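Topoisomerase I-like protein (Leishmania donovani, PDB 2B9S) probably relaxes supercoiled DNA as one subunit of a heterodimeric type IB topoisomerase, which nicks one strand through a transient covalent link and reseals it. Local coordinates at residues K174-V179 with W218-A223. Numbering follows the deposited sequence.
Sequences KLKVRV and WRDSVA. With nucleotides of chain C.
The hydroxyl of S221 meets the backbone of V177 head on: V177 N donates to S221 OG over 2.9 Å, and an N-H...O angle of 166° makes the bond nearly straight. It is reached because OG sits between the serine's own N and carbonyl carbon (chi1 67°), which turns it across to the facing chain. A water adds a second link between the same two residues, donating to V177 O at 2.8 Å and accepting from S221 N at 3.2 Å. The two chains run nearly antiparallel, 166° apart, and a hydroxyl and a water bridge the middle of the contact. At the far end K174 reaches along V222 in the opposite sense to the valine side chain, and its NZ makes a weak bond to V222 O.

K176 carries the contact to the DNA. Its chain bends at chi2 and chi3, passes D220 at about a right angle with CG 3.2 Å from D220 OD1, and delivers NZ to the phosphate oxygen OP1 of DA13 of chain C at 3.0 Å; E158 forms a salt bridge with the same ammonium, so it has an acidic as well as a phosphate partner. D220 OD2 meanwhile takes a weak bond from V222 N, while V222 CG2 packs on CB and CG of K176.

Further along, V179 lays CG2 over one face of the W218 indole, a CH-pi contact 3.8 Å from the centroid of the five-membered ring. Within the DNA-binding fragment, the contact brings strand 175-176, partner of strand 161-162, against the end of strand 216-219 in a four-stranded mixed sheet; L175 turns away to pack on helices 54-64 and 75-89, and W218 touches K227 of strand 226-229.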
loop_
_atom_site.group_PDB
_atom_site.type_symbol
_atom_site.label_atom_id
_atom_site.label_comp_id
_atom_site.label_asym_id
_atom_site.label_seq_id
_atom_site.Cartn_x
_atom_site.Cartn_y
_atom_site.Cartn_z
ATOM N N LYS D 174 16.172 -8.176 -8.191
ATOM C CA LYS D 174 16.385 -7.395 -9.398
ATOM C C LYS D 174 16.726 -5.923 -9.092
ATOM O O LYS D 174 16.207 -5.331 -8.122
ATOM C CB LYS D 174 15.159 -7.483 -10.298
ATOM C CG LYS D 174 15.305 -6.792 -11.670
ATOM C CD LYS D 174 13.994 -6.892 -12.371
ATOM C CE LYS D 174 14.155 -6.909 -13.862
ATOM N NZ LYS D 174 14.053 -5.571 -14.435
ATOM N N LEU D 175 17.619 -5.345 -9.902
ATOM C CA LEU D 175 18.007 -3.950 -9.710
ATOM C C LEU D 175 16.910 -2.945 -10.097
ATOM O O LEU D 175 16.405 -2.940 -11.233
ATOM C CB LEU D 175 19.341 -3.617 -10.411
ATOM C CG LEU D 175 19.943 -2.196 -10.330
ATOM C CD1 LEU D 175 20.291 -1.785 -8.927
ATOM C CD2 LEU D 175 21.175 -2.037 -11.253
ATOM N N LYS D 176 16.561 -2.115 -9.116
ATOM C CA LYS D 176 15.779 -0.920 -9.324
ATOM C C LYS D 176 16.794 0.201 -9.588
ATOM O O LYS D 176 17.507 0.625 -8.675
ATOM C CB LYS D 176 14.951 -0.631 -8.068
ATOM C CG LYS D 176 13.746 0.260 -8.289
ATOM C CD LYS D 176 13.523 1.243 -7.130
ATOM C CE LYS D 176 13.411 0.602 -5.791
ATOM N NZ LYS D 176 12.762 1.476 -4.773
ATOM N N VAL D 177 16.888 0.650 -10.840
ATOM C CA VAL D 177 17.936 1.606 -11.211
ATOM C C VAL D 177 17.667 3.042 -10.737
ATOM O O VAL D 177 16.525 3.402 -10.369
ATOM C CB VAL D 177 18.313 1.565 -12.724
ATOM C CG1 VAL D 177 18.631 0.134 -13.172
ATOM C CG2 VAL D 177 17.218 2.217 -13.615
ATOM N N ARG D 178 18.741 3.832 -10.713
ATOM C CA ARG D 178 18.694 5.258 -10.379
ATOM C C ARG D 178 17.792 6.021 -11.337
ATOM O O ARG D 178 17.953 5.930 -12.547
ATOM C CB ARG D 178 20.105 5.879 -10.398
ATOM C CG ARG D 178 20.165 7.272 -9.749
ATOM C CD ARG D 178 21.593 7.766 -9.579
ATOM N NE ARG D 178 22.359 7.002 -8.587
ATOM C CZ ARG D 178 22.471 7.281 -7.288
ATOM N NH1 ARG D 178 21.859 8.322 -6.731
ATOM N NH2 ARG D 178 23.209 6.494 -6.527
ATOM N N VAL D 179 16.839 6.747 -10.768
ATOM C CA VAL D 179 15.967 7.653 -11.510
ATOM C C VAL D 179 16.717 8.948 -11.904
ATOM O O VAL D 179 17.253 9.661 -11.048
ATOM C CB VAL D 179 14.702 7.992 -10.684
ATOM C CG1 VAL D 179 13.698 8.811 -11.516
ATOM C CG2 VAL D 179 14.059 6.711 -10.150
ATOM N N TRP D 218 7.422 8.978 -12.439
ATOM C CA TRP D 218 8.415 8.267 -13.232
ATOM C C TRP D 218 7.998 6.811 -13.378
ATOM O O TRP D 218 7.111 6.316 -12.682
ATOM C CB TRP D 218 9.830 8.407 -12.677
ATOM C CG TRP D 218 10.063 7.642 -11.437
ATOM C CD1 TRP D 218 10.530 6.361 -11.341
ATOM C CD2 TRP D 218 9.838 8.094 -10.094
ATOM N NE1 TRP D 218 10.599 5.980 -10.027
ATOM C CE2 TRP D 218 10.177 7.020 -9.235
ATOM C CE3 TRP D 218 9.374 9.301 -9.532
ATOM C CZ2 TRP D 218 10.084 7.112 -7.834
ATOM C CZ3 TRP D 218 9.274 9.390 -8.126
ATOM C CH2 TRP D 218 9.627 8.287 -7.300
ATOM N N ARG D 219 8.620 6.135 -14.318
ATOM C CA ARG D 219 8.320 4.738 -14.538
ATOM C C ARG D 219 9.450 3.900 -13.920
ATOM O O ARG D 219 10.627 4.078 -14.245
ATOM C CB ARG D 219 8.138 4.510 -16.034
ATOM C CG ARG D 219 7.605 3.156 -16.410
ATOM C CD ARG D 219 7.226 3.126 -17.880
ATOM N NE ARG D 219 6.080 3.999 -18.169
ATOM C CZ ARG D 219 4.812 3.608 -18.074
ATOM N NH1 ARG D 219 4.530 2.358 -17.683
ATOM N NH2 ARG D 219 3.829 4.460 -18.363
ATOM N N ASP D 220 9.077 3.036 -12.987
ATOM C CA ASP D 220 10.032 2.228 -12.218
ATOM C C ASP D 220 10.621 1.074 -13.056
ATOM O O ASP D 220 9.906 0.441 -13.814
ATOM C CB ASP D 220 9.343 1.738 -10.931
ATOM C CG ASP D 220 9.922 0.450 -10.391
ATOM O OD1 ASP D 220 10.808 0.545 -9.524
ATOM O OD2 ASP D 220 9.458 -0.649 -10.812
ATOM N N SER D 221 11.926 0.820 -12.925
ATOM C CA SER D 221 12.622 -0.116 -13.819
ATOM C C SER D 221 12.385 -1.607 -13.561
ATOM O O SER D 221 12.604 -2.424 -14.457
ATOM C CB SER D 221 14.121 0.159 -13.822
ATOM O OG SER D 221 14.686 -0.140 -12.558
ATOM N N VAL D 222 11.955 -1.967 -12.357
ATOM C CA VAL D 222 11.720 -3.381 -12.020
ATOM C C VAL D 222 10.645 -4.027 -12.930
ATOM O O VAL D 222 10.895 -5.060 -13.527
ATOM C CB VAL D 222 11.387 -3.571 -10.518
ATOM C CG1 VAL D 222 11.021 -5.007 -10.213
ATOM C CG2 VAL D 222 12.557 -3.132 -9.638
ATOM N N ALA D 223 9.479 -3.380 -13.043
ATOM C CA ALA D 223 8.317 -3.895 -13.785
ATOM C C ALA D 223 7.600 -2.793 -14.606
ATOM O O ALA D 223 6.535 -3.046 -15.196
ATOM C CB ALA D 223 7.327 -4.584 -12.812
ATOM P P DA C 13 9.472 -0.621 -4.262
ATOM O OP1 DA C 13 10.924 -0.718 -4.036
ATOM O OP2 DA C 13 8.975 -0.137 -5.537
ATOM O "O5'" DA C 13 8.793 -2.056 -3.991
ATOM C "C5'" DA C 13 8.920 -2.725 -2.734
ATOM C "C4'" DA C 13 7.579 -3.330 -2.371
ATOM O "O4'" DA C 13 6.686 -2.337 -1.814
ATOM C "C3'" DA C 13 6.814 -3.944 -3.540
ATOM O "O3'" DA C 13 6.434 -5.206 -3.076
ATOM C "C2'" DA C 13 5.655 -2.951 -3.827
ATOM C "C1'" DA C 13 5.400 -2.404 -2.426
ATOM N N9 DA C 13 4.840 -1.052 -2.404
ATOM C C8 DA C 13 5.430 0.047 -2.983
ATOM N N7 DA C 13 4.735 1.142 -2.845
ATOM C C5 DA C 13 3.633 0.741 -2.087
ATOM C C6 DA C 13 2.506 1.457 -1.599
ATOM N N6 DA C 13 2.350 2.770 -1.769
ATOM N N1 DA C 13 1.565 0.779 -0.915
ATOM C C2 DA C 13 1.740 -0.555 -0.711
ATOM N N3 DA C 13 2.749 -1.332 -1.128
ATOM C C4 DA C 13 3.671 -0.621 -1.819
HETATM O O HOH W 1 14.000 2.844 -11.487
#